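Local coordinates for Afp3 (Serratia entomophila, PDB 6RBN), which probably forms part of the contractile sheath that surrounds the inner tube of the anti-feeding prophage, a phage-tail-like contractile injection system, at residues D[153-157]-D[182-186]; D[130-134]-D[163-167]; D[363-367]-D[379-384]. One frame throughout, in Å; residues are numbered along the deposited sequence.

Contact 1: D[153-157]-D[182-186]; sequences ITLLA and GYFLL
Thr154, Leu155 and Leu156 run alongside Tyr183, Phe184 and Leu185 in the same direction, and the two backbones meet in a single parallel beta bridge centred on Leu155 and Phe184. Phe184 takes part in both hydrogen bonds: its N gives a weak one to Thr154 O at 2.9 Å, and its O accepts Leu156 N at 3.1 Å. Side chains then sort themselves around this bridge. The Tyr183 ring turns back toward Ile153, for its CG lies beside the backbone N (chi1 -60°), and Ile153 CG2 meets ring carbon CE1 at 3.7 Å, the two side chains set aslant to one another. Phe184 takes the other course: with CG anti to N (chi1 -168°), its ring leads off from the bridge, and Leu155 runs alongside it in the same sense, with Leu155 CD2 at the ring edge, 3.7 Å from Phe184 CD2. Leu185 lies crosswise to Leu156, its CD1 set against Leu156 CB at 3.7 Å. At the far end, Ala157 CB rests on Leu186 CB, also at 3.7 Å. The polar ends are satisfied elsewhere, Tyr183 OH by Asp148 and Thr154 OG1 by the backbone of Thr27 and Val29. Ile147 of helix 143-149 touches Ile153 and Tyr183, while Tyr278 of helix 271-284 packs on Leu155, Phe184 and Leu186. Strand 204-207 lies along strand 185-188 as its parallel neighbour, so that 182-186 runs between that strand and 153-157.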
ATOM      1  N   ILE D 153      16.857  25.810 -55.927  1.00 83.08           N
ATOM      2  CA  ILE D 153      17.930  26.773 -56.185  1.00 83.08           C
ATOM      3  C   ILE D 153      17.835  27.927 -55.194  1.00 83.08           C
ATOM      4  O   ILE D 153      16.765  28.518 -55.006  1.00 83.08           O
ATOM      5  CB  ILE D 153      17.891  27.270 -57.639  1.00 83.08           C
ATOM      6  CG1 ILE D 153      18.441  26.217 -58.596  1.00 83.08           C
ATOM      7  CG2 ILE D 153      18.660  28.567 -57.821  1.00 83.08           C
ATOM      8  CD1 ILE D 153      17.406  25.391 -59.244  1.00 83.08           C
ATOM      9  N   THR D 154      18.956  28.245 -54.542  1.00 80.38           N
ATOM     10  CA  THR D 154      19.051  29.387 -53.637  1.00 80.38           C
ATOM     11  C   THR D 154      19.970  30.483 -54.155  1.00 80.38           C
ATOM     12  O   THR D 154      19.622  31.663 -54.080  1.00 80.38           O
ATOM     13  CB  THR D 154      19.531  28.926 -52.254  1.00 80.38           C
ATOM     14  OG1 THR D 154      20.836  28.350 -52.371  1.00 80.38           O
ATOM     15  CG2 THR D 154      18.589  27.893 -51.683  1.00 80.38           C
ATOM     16  N   LEU D 155      21.140  30.129 -54.673  1.00 78.30           N
ATOM     17  CA  LEU D 155      22.110  31.078 -55.203  1.00 78.30           C
ATOM     18  C   LEU D 155      22.123  31.014 -56.723  1.00 78.30           C
ATOM     19  O   LEU D 155      21.737  30.006 -57.318  1.00 78.30           O
ATOM     20  CB  LEU D 155      23.504  30.774 -54.657  1.00 78.30           C
ATOM     21  CG  LEU D 155      23.701  30.889 -53.147  1.00 78.30           C
ATOM     22  CD1 LEU D 155      25.061  30.358 -52.766  1.00 78.30           C
ATOM     23  CD2 LEU D 155      23.545  32.323 -52.697  1.00 78.30           C
ATOM     24  N   LEU D 156      22.537  32.109 -57.365  1.00 79.40           N
ATOM     25  CA  LEU D 156      22.660  32.112 -58.822  1.00 79.40           C
ATOM     26  C   LEU D 156      24.103  32.037 -59.286  1.00 79.40           C
ATOM     27  O   LEU D 156      24.537  30.969 -59.717  1.00 79.40           O
ATOM     28  CB  LEU D 156      21.937  33.337 -59.379  1.00 79.40           C
ATOM     29  CG  LEU D 156      20.437  33.305 -59.055  1.00 79.40           C
ATOM     30  CD1 LEU D 156      19.741  34.587 -59.471  1.00 79.40           C
ATOM     31  CD2 LEU D 156      19.768  32.105 -59.696  1.00 79.40           C
ATOM     32  N   ALA D 157      24.902  33.102 -59.121  1.00 81.51           N
ATOM     33  CA  ALA D 157      26.374  33.101 -59.228  1.00 81.51           C
ATOM     34  C   ALA D 157      26.913  32.536 -60.553  1.00 81.51           C
ATOM     35  O   ALA D 157      27.486  31.456 -60.586  1.00 81.51           O
ATOM     36  CB  ALA D 157      26.991  32.333 -58.054  1.00 81.51           C
ATOM     37  N   GLY D 182      13.125  33.859 -52.977  1.00 84.19           N
ATOM     38  CA  GLY D 182      14.238  33.495 -52.132  1.00 84.19           C
ATOM     39  C   GLY D 182      15.560  33.297 -52.832  1.00 84.19           C
ATOM     40  O   GLY D 182      16.470  32.713 -52.233  1.00 84.19           O
ATOM     41  N   TYR D 183      15.704  33.755 -54.071  1.00 82.39           N
ATOM     42  CA  TYR D 183      16.983  33.616 -54.742  1.00 82.39           C
ATOM     43  C   TYR D 183      17.947  34.691 -54.261  1.00 82.39           C
ATOM     44  O   TYR D 183      17.549  35.701 -53.679  1.00 82.39           O
ATOM     45  CB  TYR D 183      16.829  33.706 -56.259  1.00 82.39           C
ATOM     46  CG  TYR D 183      15.924  32.655 -56.838  1.00 82.39           C
ATOM     47  CD1 TYR D 183      16.279  31.318 -56.806  1.00 82.39           C
ATOM     48  CD2 TYR D 183      14.740  33.007 -57.466  1.00 82.39           C
ATOM     49  CE1 TYR D 183      15.456  30.352 -57.340  1.00 82.39           C
ATOM     50  CE2 TYR D 183      13.917  32.048 -58.013  1.00 82.39           C
ATOM     51  CZ  TYR D 183      14.279  30.725 -57.943  1.00 82.39           C
ATOM     52  OH  TYR D 183      13.459  29.765 -58.485  1.00 82.39           O
ATOM     53  N   PHE D 184      19.231  34.465 -54.516  1.00 76.28           N
ATOM     54  CA  PHE D 184      20.258  35.405 -54.080  1.00 76.28           C
ATOM     55  C   PHE D 184      21.346  35.416 -55.141  1.00 76.28           C
ATOM     56  O   PHE D 184      22.037  34.414 -55.332  1.00 76.28           O
ATOM     57  CB  PHE D 184      20.814  35.007 -52.717  1.00 76.28           C
ATOM     58  CG  PHE D 184      21.658  36.065 -52.075  1.00 76.28           C
ATOM     59  CD1 PHE D 184      21.067  37.147 -51.448  1.00 76.28           C
ATOM     60  CD2 PHE D 184      23.037  35.976 -52.089  1.00 76.28           C
ATOM     61  CE1 PHE D 184      21.831  38.121 -50.846  1.00 76.28           C
ATOM     62  CE2 PHE D 184      23.809  36.950 -51.491  1.00 76.28           C
ATOM     63  CZ  PHE D 184      23.201  38.024 -50.869  1.00 76.28           C
ATOM     64  N   LEU D 185      21.493  36.540 -55.834  1.00 77.45           N
ATOM     65  CA  LEU D 185      22.459  36.665 -56.915  1.00 77.45           C
ATOM     66  C   LEU D 185      23.829  37.037 -56.370  1.00 77.45           C
ATOM     67  O   LEU D 185      23.950  37.896 -55.493  1.00 77.45           O
ATOM     68  CB  LEU D 185      21.992  37.716 -57.920  1.00 77.45           C
ATOM     69  CG  LEU D 185      22.867  38.020 -59.136  1.00 77.45           C
ATOM     70  CD1 LEU D 185      23.023  36.807 -60.012  1.00 77.45           C
ATOM     71  CD2 LEU D 185      22.269  39.158 -59.924  1.00 77.45           C
ATOM     72  N   LEU D 186      24.861  36.383 -56.891  1.00 76.63           N
ATOM     73  CA  LEU D 186      26.248  36.701 -56.564  1.00 76.63           C
ATOM     74  C   LEU D 186      26.886  37.306 -57.810  1.00 76.63           C
ATOM     75  O   LEU D 186      27.467  36.601 -58.636  1.00 76.63           O
ATOM     76  CB  LEU D 186      27.005  35.471 -56.095  1.00 76.63           C
ATOM     77  CG  LEU D 186      26.546  34.858 -54.779  1.00 76.63           C
ATOM     78  CD1 LEU D 186      27.326  33.598 -54.479  1.00 76.63           C
ATOM     79  CD2 LEU D 186      26.705  35.867 -53.672  1.00 76.63           C
TER

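Contact 2: D[130-134]-D[163-167]; sequences PLEKA and ETYRT
The turn that follows strand 127-130 meets the beginning of helix 163-172 through one aromatic side chain: Tyr165 reaches from the helix to Leu131, and the backbone from Leu131 to Ala134 bends around its ring. The hydroxyl Tyr165 OH donates to Leu131 O, which lies at the ring edge and in its plane. Their modelled separation of 2.3 Å is very short, so the details of this bond are doubtful. Tyr165 extends this far because CG stands anti to its backbone N (chi1 -174°), which carries the ring off the helix and into the turn. The side chains of Leu131 and Tyr165 overlap head to tail, and Leu131 CD1 comes to 3.7 Å from Tyr165 CE1. Nearer the root of the ring, Ala134 CB approaches Tyr165 CD1 obliquely at 3.6 Å. Between these two contacts the backbone passes the ring edge, with Lys133 C 4.0 Å from Tyr165 CE1. The fold element is thus a strand-to-helix turn, linking strand 127-130 with helix 137-141, and a side chain near the start of a later helix lies within the bend. In that helix Thr167 OG1 hydrogen-bonds Glu163 O at 3.1 Å, beside a weak backbone bond from Thr167 N to the same oxygen. Arg35 joins both sides, forming a cation-pi interaction with Tyr165 and a weak hydrogen bond from NE to Glu132 O. Val33 of strand 31-34 packs against both Leu131 and Tyr165. On the outer side of the turn, Lys133 points away from the helix and forms a salt bridge with Asp135.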
ATOM      1  N   PRO D 130      24.102  24.851 -69.025  1.00 88.55           N
ATOM      2  CA  PRO D 130      25.037  25.177 -70.111  1.00 88.55           C
ATOM      3  C   PRO D 130      24.447  26.142 -71.129  1.00 88.55           C
ATOM      4  O   PRO D 130      23.455  25.843 -71.799  1.00 88.55           O
ATOM      5  CB  PRO D 130      25.340  23.811 -70.732  1.00 88.55           C
ATOM      6  CG  PRO D 130      24.170  22.973 -70.395  1.00 88.55           C
ATOM      7  CD  PRO D 130      23.686  23.439 -69.058  1.00 88.55           C
ATOM      8  N   LEU D 131      25.062  27.317 -71.240  1.00 92.82           N
ATOM      9  CA  LEU D 131      24.597  28.385 -72.113  1.00 92.82           C
ATOM     10  C   LEU D 131      25.797  28.868 -72.910  1.00 92.82           C
ATOM     11  O   LEU D 131      26.699  29.500 -72.350  1.00 92.82           O
ATOM     12  CB  LEU D 131      23.955  29.501 -71.280  1.00 92.82           C
ATOM     13  CG  LEU D 131      23.149  30.669 -71.848  1.00 92.82           C
ATOM     14  CD1 LEU D 131      24.027  31.829 -72.231  1.00 92.82           C
ATOM     15  CD2 LEU D 131      22.332  30.209 -73.039  1.00 92.82           C
ATOM     16  N   GLU D 132      25.809  28.571 -74.212  1.00100.31           N
ATOM     17  CA  GLU D 132      27.051  28.595 -74.984  1.00100.31           C
ATOM     18  C   GLU D 132      27.499  30.010 -75.329  1.00100.31           C
ATOM     19  O   GLU D 132      28.575  30.449 -74.912  1.00100.31           O
ATOM     20  CB  GLU D 132      26.889  27.762 -76.258  1.00100.31           C
ATOM     21  CG  GLU D 132      28.145  27.685 -77.109  1.00100.31           C
ATOM     22  CD  GLU D 132      29.273  26.908 -76.449  1.00100.31           C
ATOM     23  OE1 GLU D 132      28.990  26.001 -75.639  1.00100.31           O
ATOM     24  OE2 GLU D 132      30.449  27.209 -76.741  1.00100.31           O
ATOM     25  N   LYS D 133      26.706  30.738 -76.104  1.00104.44           N
ATOM     26  CA  LYS D 133      27.050  32.102 -76.476  1.00104.44           C
ATOM     27  C   LYS D 133      26.119  33.059 -75.750  1.00104.44           C
ATOM     28  O   LYS D 133      25.111  32.644 -75.184  1.00104.44           O
ATOM     29  CB  LYS D 133      26.981  32.307 -77.994  1.00104.44           C
ATOM     30  CG  LYS D 133      25.594  32.243 -78.596  1.00104.44           C
ATOM     31  CD  LYS D 133      25.678  32.366 -80.110  1.00104.44           C
ATOM     32  CE  LYS D 133      24.308  32.311 -80.761  1.00104.44           C
ATOM     33  NZ  LYS D 133      23.506  33.520 -80.440  1.00104.44           N
ATOM     34  N   ALA D 134      26.472  34.344 -75.748  1.00104.25           N
ATOM     35  CA  ALA D 134      25.762  35.296 -74.900  1.00104.25           C
ATOM     36  C   ALA D 134      24.483  35.802 -75.556  1.00104.25           C
ATOM     37  O   ALA D 134      23.438  35.893 -74.902  1.00104.25           O
ATOM     38  CB  ALA D 134      26.676  36.465 -74.547  1.00104.25           C
ATOM     39  N   GLU D 163      32.638  39.736 -69.943  1.00 94.81           N
ATOM     40  CA  GLU D 163      31.897  40.791 -69.261  1.00 94.81           C
ATOM     41  C   GLU D 163      30.490  40.939 -69.826  1.00 94.81           C
ATOM     42  O   GLU D 163      29.530  41.090 -69.066  1.00 94.81           O
ATOM     43  CB  GLU D 163      32.663  42.109 -69.369  1.00 94.81           C
ATOM     44  CG  GLU D 163      32.205  43.212 -68.423  1.00 94.81           C
ATOM     45  CD  GLU D 163      31.091  44.076 -68.984  1.00 94.81           C
ATOM     46  OE1 GLU D 163      30.998  44.198 -70.223  1.00 94.81           O
ATOM     47  OE2 GLU D 163      30.316  44.639 -68.183  1.00 94.81           O
ATOM     48  N   THR D 164      30.350  40.917 -71.151  1.00 93.71           N
ATOM     49  CA  THR D 164      29.039  41.041 -71.771  1.00 93.71           C
ATOM     50  C   THR D 164      28.215  39.766 -71.661  1.00 93.71           C
ATOM     51  O   THR D 164      26.999  39.814 -71.865  1.00 93.71           O
ATOM     52  CB  THR D 164      29.184  41.422 -73.242  1.00 93.71           C
ATOM     53  OG1 THR D 164      29.929  40.410 -73.926  1.00 93.71           O
ATOM     54  CG2 THR D 164      29.904  42.753 -73.375  1.00 93.71           C
ATOM     55  N   TYR D 165      28.855  38.636 -71.358  1.00 91.00           N
ATOM     56  CA  TYR D 165      28.122  37.400 -71.117  1.00 91.00           C
ATOM     57  C   TYR D 165      27.329  37.486 -69.821  1.00 91.00           C
ATOM     58  O   TYR D 165      26.173  37.059 -69.763  1.00 91.00           O
ATOM     59  CB  TYR D 165      29.102  36.231 -71.065  1.00 91.00           C
ATOM     60  CG  TYR D 165      28.495  34.849 -70.968  1.00 91.00           C
ATOM     61  CD1 TYR D 165      28.100  34.161 -72.104  1.00 91.00           C
ATOM     62  CD2 TYR D 165      28.314  34.237 -69.741  1.00 91.00           C
ATOM     63  CE1 TYR D 165      27.557  32.893 -72.015  1.00 91.00           C
ATOM     64  CE2 TYR D 165      27.774  32.979 -69.639  1.00 91.00           C
ATOM     65  CZ  TYR D 165      27.396  32.314 -70.776  1.00 91.00           C
ATOM     66  OH  TYR D 165      26.855  31.058 -70.662  1.00 91.00           O
ATOM     67  N   ARG D 166      27.940  38.042 -68.772  1.00 89.38           N
ATOM     68  CA  ARG D 166      27.287  38.102 -67.470  1.00 89.38           C
ATOM     69  C   ARG D 166      26.192  39.155 -67.440  1.00 89.38           C
ATOM     70  O   ARG D 166      25.196  38.995 -66.728  1.00 89.38           O
ATOM     71  CB  ARG D 166      28.321  38.384 -66.387  1.00 89.38           C
ATOM     72  CG  ARG D 166      29.257  37.237 -66.135  1.00 89.38           C
ATOM     73  CD  ARG D 166      30.334  37.635 -65.159  1.00 89.38           C
ATOM     74  NE  ARG D 166      31.221  38.622 -65.756  1.00 89.38           N
ATOM     75  CZ  ARG D 166      32.251  39.174 -65.132  1.00 89.38           C
ATOM     76  NH1 ARG D 166      32.540  38.819 -63.897  1.00 89.38           N
ATOM     77  NH2 ARG D 166      33.008  40.066 -65.753  1.00 89.38           N
ATOM     78  N   THR D 167      26.366  40.245 -68.193  1.00 89.62           N
ATOM     79  CA  THR D 167      25.356  41.293 -68.262  1.00 89.62           C
ATOM     80  C   THR D 167      24.068  40.793 -68.910  1.00 89.62           C
ATOM     81  O   THR D 167      22.976  41.185 -68.483  1.00 89.62           O
ATOM     82  CB  THR D 167      25.929  42.494 -69.020  1.00 89.62           C
ATOM     83  OG1 THR D 167      27.138  42.915 -68.380  1.00 89.62           O
ATOM     84  CG2 THR D 167      24.963  43.666 -69.032  1.00 89.62           C
TER

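Contact 3: D[363-367]-D[379-384]; sequences ALQPM and RVQTAI
Leu364 lies crosswise to both Val380 and Ile384, which stand one helical turn apart on helix 374-392. Both of its methyls touch both residues, CD2 coming closest to Val380, at 3.7 Å from CG1, and CD1 closest to Ile384, at 3.8 Å from Ile384 CD1. Val380 is divided between two partners: CG1, anti to the backbone N (chi1 173°), faces Leu364, while CG2 turns to Met367. The side chains of Met367 and Val380 run past one another in opposed senses, with Met367 CG 3.9 Å from Val380 CG2. The methionine chain is bent at both chi2 (76°) and chi3 (79°), and this folding brings its CE methyl to Ala383 CB at 4.0 Å. Arg379 lies slantwise to Met367, its NH1 coming within 3.7 Å of Met367 CG. The geometry is that of a helical hairpin, in which helix 347-364 is followed by a short 3-10 segment, 365-366, before the chain turns back. A backbone bond from Met367 N to Leu364 O, 2.9 Å long, lies between the two residues whose side chains both point to 379-384. Leu346 of an Afp2 chain packs on both Leu364 and Ile384, and on the other helix Asp25 of an Afp1 chain packs against Arg379. No hydrogen bond joins 363-367 to 379-384; their fit rests on the shapes of branched and flexible apolar side chains, with the arginine contributing van der Waals contact through a guanidinium nitrogen.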
ATOM      1  N   ALA D 363       7.264  23.586 -44.468  1.00 68.87           N
ATOM      2  CA  ALA D 363       6.576  22.967 -43.347  1.00 68.87           C
ATOM      3  C   ALA D 363       5.068  23.149 -43.397  1.00 68.87           C
ATOM      4  O   ALA D 363       4.342  22.329 -42.824  1.00 68.87           O
ATOM      5  CB  ALA D 363       7.106  23.529 -42.026  1.00 68.87           C
ATOM      6  N   LEU D 364       4.579  24.192 -44.062  1.00 68.47           N
ATOM      7  CA  LEU D 364       3.153  24.483 -44.093  1.00 68.47           C
ATOM      8  C   LEU D 364       2.449  23.932 -45.319  1.00 68.47           C
ATOM      9  O   LEU D 364       1.217  23.959 -45.362  1.00 68.47           O
ATOM     10  CB  LEU D 364       2.917  25.993 -44.025  1.00 68.47           C
ATOM     11  CG  LEU D 364       3.465  26.696 -42.789  1.00 68.47           C
ATOM     12  CD1 LEU D 364       3.119  28.170 -42.820  1.00 68.47           C
ATOM     13  CD2 LEU D 364       2.998  26.033 -41.517  1.00 68.47           C
ATOM     14  N   GLN D 365       3.192  23.460 -46.318  1.00 72.23           N
ATOM     15  CA  GLN D 365       2.561  22.839 -47.479  1.00 72.23           C
ATOM     16  C   GLN D 365       1.798  21.538 -47.204  1.00 72.23           C
ATOM     17  O   GLN D 365       0.870  21.251 -47.980  1.00 72.23           O
ATOM     18  CB  GLN D 365       3.602  22.631 -48.585  1.00 72.23           C
ATOM     19  CG  GLN D 365       3.958  23.919 -49.300  1.00 72.23           C
ATOM     20  CD  GLN D 365       5.007  23.732 -50.366  1.00 72.23           C
ATOM     21  OE1 GLN D 365       5.549  22.643 -50.536  1.00 72.23           O
ATOM     22  NE2 GLN D 365       5.301  24.798 -51.098  1.00 72.23           N
ATOM     23  N   PRO D 366       2.111  20.716 -46.193  1.00 71.85           N
ATOM     24  CA  PRO D 366       1.117  19.712 -45.771  1.00 71.85           C
ATOM     25  C   PRO D 366      -0.180  20.293 -45.226  1.00 71.85           C
ATOM     26  O   PRO D 366      -1.200  19.596 -45.253  1.00 71.85           O
ATOM     27  CB  PRO D 366       1.866  18.913 -44.700  1.00 71.85           C
ATOM     28  CG  PRO D 366       3.252  18.973 -45.132  1.00 71.85           C
ATOM     29  CD  PRO D 366       3.453  20.335 -45.706  1.00 71.85           C
ATOM     30  N   MET D 367      -0.189  21.533 -44.736  1.00 72.46           N
ATOM     31  CA  MET D 367      -1.405  22.150 -44.225  1.00 72.46           C
ATOM     32  C   MET D 367      -2.164  22.949 -45.280  1.00 72.46           C
ATOM     33  O   MET D 367      -2.938  23.842 -44.922  1.00 72.46           O
ATOM     34  CB  MET D 367      -1.089  23.042 -43.022  1.00 72.46           C
ATOM     35  CG  MET D 367      -1.047  22.303 -41.694  1.00 72.46           C
ATOM     36  SD  MET D 367       0.435  21.326 -41.408  1.00 72.46           S
ATOM     37  CE  MET D 367       1.585  22.602 -40.916  1.00 72.46           C
ATOM     38  N   ARG D 379      -2.814  24.750 -35.584  1.00 65.21           N
ATOM     39  CA  ARG D 379      -1.832  23.770 -36.036  1.00 65.21           C
ATOM     40  C   ARG D 379      -0.756  24.418 -36.887  1.00 65.21           C
ATOM     41  O   ARG D 379       0.379  23.932 -36.930  1.00 65.21           O
ATOM     42  CB  ARG D 379      -2.513  22.654 -36.822  1.00 65.21           C
ATOM     43  CG  ARG D 379      -3.403  21.757 -35.993  1.00 65.21           C
ATOM     44  CD  ARG D 379      -4.121  20.733 -36.858  1.00 65.21           C
ATOM     45  NE  ARG D 379      -3.211  19.752 -37.435  1.00 65.21           N
ATOM     46  CZ  ARG D 379      -2.911  19.675 -38.728  1.00 65.21           C
ATOM     47  NH1 ARG D 379      -3.450  20.527 -39.588  1.00 65.21           N
ATOM     48  NH2 ARG D 379      -2.072  18.747 -39.162  1.00 65.21           N
ATOM     49  N   VAL D 380      -1.095  25.505 -37.574  1.00 63.76           N
ATOM     50  CA  VAL D 380      -0.123  26.230 -38.379  1.00 63.76           C
ATOM     51  C   VAL D 380       0.719  27.152 -37.503  1.00 63.76           C
ATOM     52  O   VAL D 380       1.925  27.308 -37.725  1.00 63.76           O
ATOM     53  CB  VAL D 380      -0.865  26.983 -39.499  1.00 63.76           C
ATOM     54  CG1 VAL D 380       0.051  27.871 -40.257  1.00 63.76           C
ATOM     55  CG2 VAL D 380      -1.475  25.995 -40.465  1.00 63.76           C
ATOM     56  N   GLN D 381       0.107  27.738 -36.471  1.00 63.16           N
ATOM     57  CA  GLN D 381       0.830  28.619 -35.557  1.00 63.16           C
ATOM     58  C   GLN D 381       1.871  27.856 -34.747  1.00 63.16           C
ATOM     59  O   GLN D 381       2.965  28.370 -34.493  1.00 63.16           O
ATOM     60  CB  GLN D 381      -0.156  29.318 -34.624  1.00 63.16           C
ATOM     61  CG  GLN D 381       0.479  30.307 -33.676  1.00 63.16           C
ATOM     62  CD  GLN D 381      -0.523  30.982 -32.779  1.00 63.16           C
ATOM     63  OE1 GLN D 381      -1.711  30.687 -32.833  1.00 63.16           O
ATOM     64  NE2 GLN D 381      -0.048  31.891 -31.943  1.00 63.16           N
ATOM     65  N   THR D 382       1.565  26.619 -34.361  1.00 64.63           N
ATOM     66  CA  THR D 382       2.500  25.829 -33.570  1.00 64.63           C
ATOM     67  C   THR D 382       3.655  25.322 -34.426  1.00 64.63           C
ATOM     68  O   THR D 382       4.795  25.236 -33.955  1.00 64.63           O
ATOM     69  CB  THR D 382       1.753  24.672 -32.913  1.00 64.63           C
ATOM     70  OG1 THR D 382       0.657  25.194 -32.154  1.00 64.63           O
ATOM     71  CG2 THR D 382       2.641  23.891 -31.972  1.00 64.63           C
ATOM     72  N   ALA D 383       3.383  25.012 -35.696  1.00 64.76           N
ATOM     73  CA  ALA D 383       4.436  24.547 -36.592  1.00 64.76           C
ATOM     74  C   ALA D 383       5.437  25.648 -36.911  1.00 64.76           C
ATOM     75  O   ALA D 383       6.606  25.357 -37.185  1.00 64.76           O
ATOM     76  CB  ALA D 383       3.825  24.001 -37.880  1.00 64.76           C
ATOM     77  N   ILE D 384       5.007  26.906 -36.879  1.00 65.02           N
ATOM     78  CA  ILE D 384       5.938  28.013 -37.048  1.00 65.02           C
ATOM     79  C   ILE D 384       6.631  28.324 -35.730  1.00 65.02           C
ATOM     80  O   ILE D 384       7.828  28.626 -35.701  1.00 65.02           O
ATOM     81  CB  ILE D 384       5.199  29.239 -37.617  1.00 65.02           C
ATOM     82  CG1 ILE D 384       4.575  28.898 -38.964  1.00 65.02           C
ATOM     83  CG2 ILE D 384       6.139  30.400 -37.823  1.00 65.02           C
ATOM     84  CD1 ILE D 384       3.650  29.962 -39.480  1.00 65.02           C
TER

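In the fold
From the N terminus, the chain first opens contact 2 at 130-134, at the exit from strand 127-130, and then contact 1 at 153-157. Contact 2 closes at 163-167, on the helix that lies between the two halves of contact 1, and contact 1 closes at 182-186, where strand 185-188 begins. The two loops therefore cross, and their centres lie about 17 Å apart. Contact 3 follows in series, with 11 residues between its segments, joining helix 347-364 to helix 374-392 in the sheath C-terminal region. Its centre is about 41 Å from that of contact 2, on the opposite side of the chain's centre, while contact 1 sits close to that centre.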